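Local structure of farnesyl pyrophosphate synthase (Pseudomonas aeruginosa, 3ZL6) at residues D85-D90 and T100-F105. The protein catalyses the chain-elongating condensation of isopentenyl diphosphate with allylic diphosphates to give farnesyl diphosphate, probably with the help of magnesium ions. Sequence-based numbering, arbitrary orientation.
Sequences DLPAMD and TTHRAF. With MG (magnesium ion), chain I.
His102 lays one face of its imidazole against the loop at Leu86 and Pro87 in two CH-pi contacts. Leu86 CA stands 4.2 Å from the ring centroid and Pro87 CD 4.0 Å, 22° off the ring normal; CD adjoins the proline nitrogen, so its C-H bonds are somewhat polarised and suit a ring face. Arg103 CG lies over the opposite face, near its rim. With CG between its backbone N and carbonyl carbon (chi1 65°), the ring reaches back to the loop, where CE1 comes 3.0 Å from Asp85 O. Further packing joins Leu86 CD2 to His102 CB, and Asp85 OD2 to Thr100 CG2 at 3.2 Å; the threonine methyl packs against the carboxylate, while its hydroxyl bonds to Asp92 O.

The loop belongs to the first aspartate-rich motif of the polyprenyl synthases, which binds magnesium: Asp90 OD2 is a direct ligand at 2.2 Å, and Asp92 another.

A water bridges the segments, donating to Asp85 OD2 and accepting from Thr101 N (2.9 Å), an N-H without a helical partner at the N-terminal end of short helix 101-104. Asp85 OD1 accepts from a magnesium-bound water (2.6 Å), which makes Asp85 a second-shell residue, and also forms a salt bridge with Arg95.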
ATOM      1  N   ASP B  85     -15.930  -3.421  -5.064  1.00 14.24           N
ATOM      2  CA  ASP B  85     -17.018  -4.349  -5.182  1.00 14.24           C
ATOM      3  C   ASP B  85     -17.722  -4.695  -3.858  1.00 15.45           C
ATOM      4  O   ASP B  85     -18.853  -5.266  -3.875  1.00 15.15           O
ATOM      5  CB  ASP B  85     -16.539  -5.666  -5.825  1.00 14.75           C
ATOM      6  CG  ASP B  85     -16.173  -5.521  -7.286  1.00 16.27           C
ATOM      7  OD1 ASP B  85     -16.773  -4.625  -7.938  1.00 17.12           O
ATOM      8  OD2 ASP B  85     -15.378  -6.362  -7.749  1.00 16.67           O
ATOM      9  N   LEU B  86     -17.080  -4.468  -2.739  1.00 14.28           N
ATOM     10  CA  LEU B  86     -17.599  -4.835  -1.416  1.00 15.22           C
ATOM     11  C   LEU B  86     -18.968  -4.241  -1.073  1.00 16.27           C
ATOM     12  O   LEU B  86     -19.325  -3.193  -1.547  1.00 16.54           O
ATOM     13  CB  LEU B  86     -16.655  -4.410  -0.290  1.00 14.57           C
ATOM     14  CG  LEU B  86     -15.217  -4.992  -0.316  1.00 15.92           C
ATOM     15  CD1 LEU B  86     -14.376  -4.244   0.671  1.00 15.57           C
ATOM     16  CD2 LEU B  86     -15.238  -6.441   0.060  1.00 16.34           C
ATOM     17  N   PRO B  87     -19.694  -4.880  -0.170  1.00 17.32           N
ATOM     18  CA  PRO B  87     -21.091  -4.420   0.112  1.00 18.43           C
ATOM     19  C   PRO B  87     -21.217  -2.990   0.624  1.00 20.28           C
ATOM     20  O   PRO B  87     -22.124  -2.288   0.205  1.00 20.27           O
ATOM     21  CB  PRO B  87     -21.575  -5.451   1.141  1.00 18.33           C
ATOM     22  CG  PRO B  87     -20.909  -6.711   0.687  1.00 18.66           C
ATOM     23  CD  PRO B  87     -19.509  -6.269   0.253  1.00 19.20           C
ATOM     24  N   ALA B  88     -20.229  -2.496   1.387  1.00 18.36           N
ATOM     25  CA  ALA B  88     -20.251  -1.120   1.810  1.00 19.44           C
ATOM     26  C   ALA B  88     -19.919  -0.110   0.699  1.00 18.33           C
ATOM     27  O   ALA B  88     -20.128   1.074   0.863  1.00 18.18           O
ATOM     28  CB  ALA B  88     -19.288  -0.936   2.963  1.00 22.20           C
ATOM     29  N   MET B  89     -19.424  -0.591  -0.415  1.00 16.19           N
ATOM     30  CA  MET B  89     -19.003   0.250  -1.523  1.00 18.52           C
ATOM     31  C   MET B  89     -20.000   0.088  -2.615  1.00 19.43           C
ATOM     32  O   MET B  89     -21.112   0.496  -2.420  1.00 23.74           O
ATOM     33  CB  MET B  89     -17.577  -0.128  -1.921  1.00 18.42           C
ATOM     34  CG  MET B  89     -16.613   0.036  -0.739  1.00 20.02           C
ATOM     35  SD  MET B  89     -15.921   1.721  -0.735  1.00 28.21           S
ATOM     36  CE  MET B  89     -14.932   1.751  -2.232  1.00 23.55           C
ATOM     37  N   ASP B  90     -19.659  -0.526  -3.742  1.00 19.86           N
ATOM     38  CA  ASP B  90     -20.597  -0.690  -4.837  1.00 21.51           C
ATOM     39  C   ASP B  90     -21.493  -1.943  -4.718  1.00 22.28           C
ATOM     40  O   ASP B  90     -22.486  -2.103  -5.433  1.00 21.96           O
ATOM     41  CB  ASP B  90     -19.843  -0.704  -6.143  1.00 23.63           C
ATOM     42  CG  ASP B  90     -20.692  -0.270  -7.295  1.00 32.90           C
ATOM     43  OD1 ASP B  90     -21.375   0.755  -7.111  1.00 42.87           O
ATOM     44  OD2 ASP B  90     -20.694  -0.968  -8.369  1.00 37.02           O
ATOM     45  N   THR B 100     -17.523 -11.803  -7.855  1.00 14.98           N
ATOM     46  CA  THR B 100     -16.484 -10.885  -7.355  1.00 15.15           C
ATOM     47  C   THR B 100     -15.731 -11.611  -6.229  1.00 14.47           C
ATOM     48  O   THR B 100     -16.157 -12.688  -5.736  1.00 12.16           O
ATOM     49  CB  THR B 100     -17.086  -9.586  -6.815  1.00 14.15           C
ATOM     50  OG1 THR B 100     -18.194  -9.936  -5.994  1.00 17.69           O
ATOM     51  CG2 THR B 100     -17.488  -8.712  -7.963  1.00 17.45           C
ATOM     52  N   THR B 101     -14.649 -11.024  -5.734  1.00 13.74           N
ATOM     53  CA  THR B 101     -13.819 -11.843  -4.781  1.00 14.05           C
ATOM     54  C   THR B 101     -14.468 -12.089  -3.451  1.00 11.90           C
ATOM     55  O   THR B 101     -14.363 -13.190  -2.877  1.00 12.91           O
ATOM     56  CB  THR B 101     -12.466 -11.158  -4.566  1.00 13.95           C
ATOM     57  OG1 THR B 101     -11.841 -11.003  -5.829  1.00 14.84           O
ATOM     58  CG2 THR B 101     -11.548 -11.950  -3.607  1.00 13.97           C
ATOM     59  N   HIS B 102     -15.200 -11.111  -2.935  1.00 12.67           N
ATOM     60  CA  HIS B 102     -15.881 -11.332  -1.643  1.00 14.18           C
ATOM     61  C   HIS B 102     -16.991 -12.418  -1.810  1.00 14.82           C
ATOM     62  O   HIS B 102     -17.341 -13.100  -0.865  1.00 16.12           O
ATOM     63  CB  HIS B 102     -16.440 -10.070  -1.053  1.00 14.45           C
ATOM     64  CG  HIS B 102     -17.557  -9.431  -1.848  1.00 14.49           C
ATOM     65  ND1 HIS B 102     -17.321  -8.591  -2.921  1.00 15.53           N
ATOM     66  CD2 HIS B 102     -18.911  -9.444  -1.678  1.00 16.09           C
ATOM     67  CE1 HIS B 102     -18.474  -8.170  -3.425  1.00 15.04           C
ATOM     68  NE2 HIS B 102     -19.455  -8.647  -2.678  1.00 15.08           N
ATOM     69  N   ARG B 103     -17.536 -12.565  -3.017  1.00 15.53           N
ATOM     70  CA  ARG B 103     -18.608 -13.529  -3.238  1.00 16.58           C
ATOM     71  C   ARG B 103     -18.033 -14.921  -3.410  1.00 16.41           C
ATOM     72  O   ARG B 103     -18.621 -15.881  -3.001  1.00 16.96           O
ATOM     73  CB  ARG B 103     -19.366 -13.197  -4.488  1.00 17.62           C
ATOM     74  CG  ARG B 103     -20.131 -11.914  -4.467  1.00 18.67           C
ATOM     75  CD  ARG B 103     -21.273 -12.013  -3.460  1.00 19.92           C
ATOM     76  NE  ARG B 103     -22.146 -13.165  -3.832  1.00 21.47           N
ATOM     77  CZ  ARG B 103     -22.745 -13.973  -2.960  1.00 22.07           C
ATOM     78  NH1 ARG B 103     -22.671 -13.745  -1.668  1.00 22.36           N
ATOM     79  NH2 ARG B 103     -23.457 -15.023  -3.392  1.00 23.26           N
ATOM     80  N   ALA B 104     -16.894 -15.016  -4.070  1.00 16.46           N
ATOM     81  CA  ALA B 104     -16.224 -16.292  -4.322  1.00 15.08           C
ATOM     82  C   ALA B 104     -15.612 -16.847  -3.042  1.00 15.46           C
ATOM     83  O   ALA B 104     -15.571 -18.070  -2.855  1.00 16.21           O
ATOM     84  CB  ALA B 104     -15.148 -16.129  -5.393  1.00 15.02           C
ATOM     85  N   PHE B 105     -15.042 -15.982  -2.214  1.00 14.22           N
ATOM     86  CA  PHE B 105     -14.407 -16.374  -0.986  1.00 15.02           C
ATOM     87  C   PHE B 105     -15.237 -15.915   0.184  1.00 14.65           C
ATOM     88  O   PHE B 105     -16.140 -16.599   0.564  1.00 16.96           O
ATOM     89  CB  PHE B 105     -12.973 -15.852  -0.893  1.00 16.17           C
ATOM     90  CG  PHE B 105     -12.105 -16.430  -1.922  1.00 15.30           C
ATOM     91  CD1 PHE B 105     -12.155 -15.955  -3.247  1.00 16.35           C
ATOM     92  CD2 PHE B 105     -11.404 -17.577  -1.667  1.00 17.27           C
ATOM     93  CE1 PHE B 105     -11.356 -16.552  -4.239  1.00 14.36           C
ATOM     94  CE2 PHE B 105     -10.602 -18.149  -2.642  1.00 17.33           C
ATOM     95  CZ  PHE B 105     -10.589 -17.637  -3.922  1.00 17.36           C
TER
HETATM   96 MG    MG I1295     -19.293  -1.939  -9.833  1.00 33.42          MG
HETATM   97  O   HOH W   1     -13.943  -8.269  -6.347  1.00 14.26           O
HETATM   98  O   HOH W   2     -17.834  -2.328  -8.282  1.00 25.33           O
HETATM   99  O   HOH W   3     -21.095  -1.591 -10.931  1.00 30.34           O
HETATM  100  O   HOH W   4     -18.569   0.113 -10.033  1.00 47.63           O
HETATM  101  O   HOH W   5     -18.400  -2.961 -11.314  1.00 34.83           O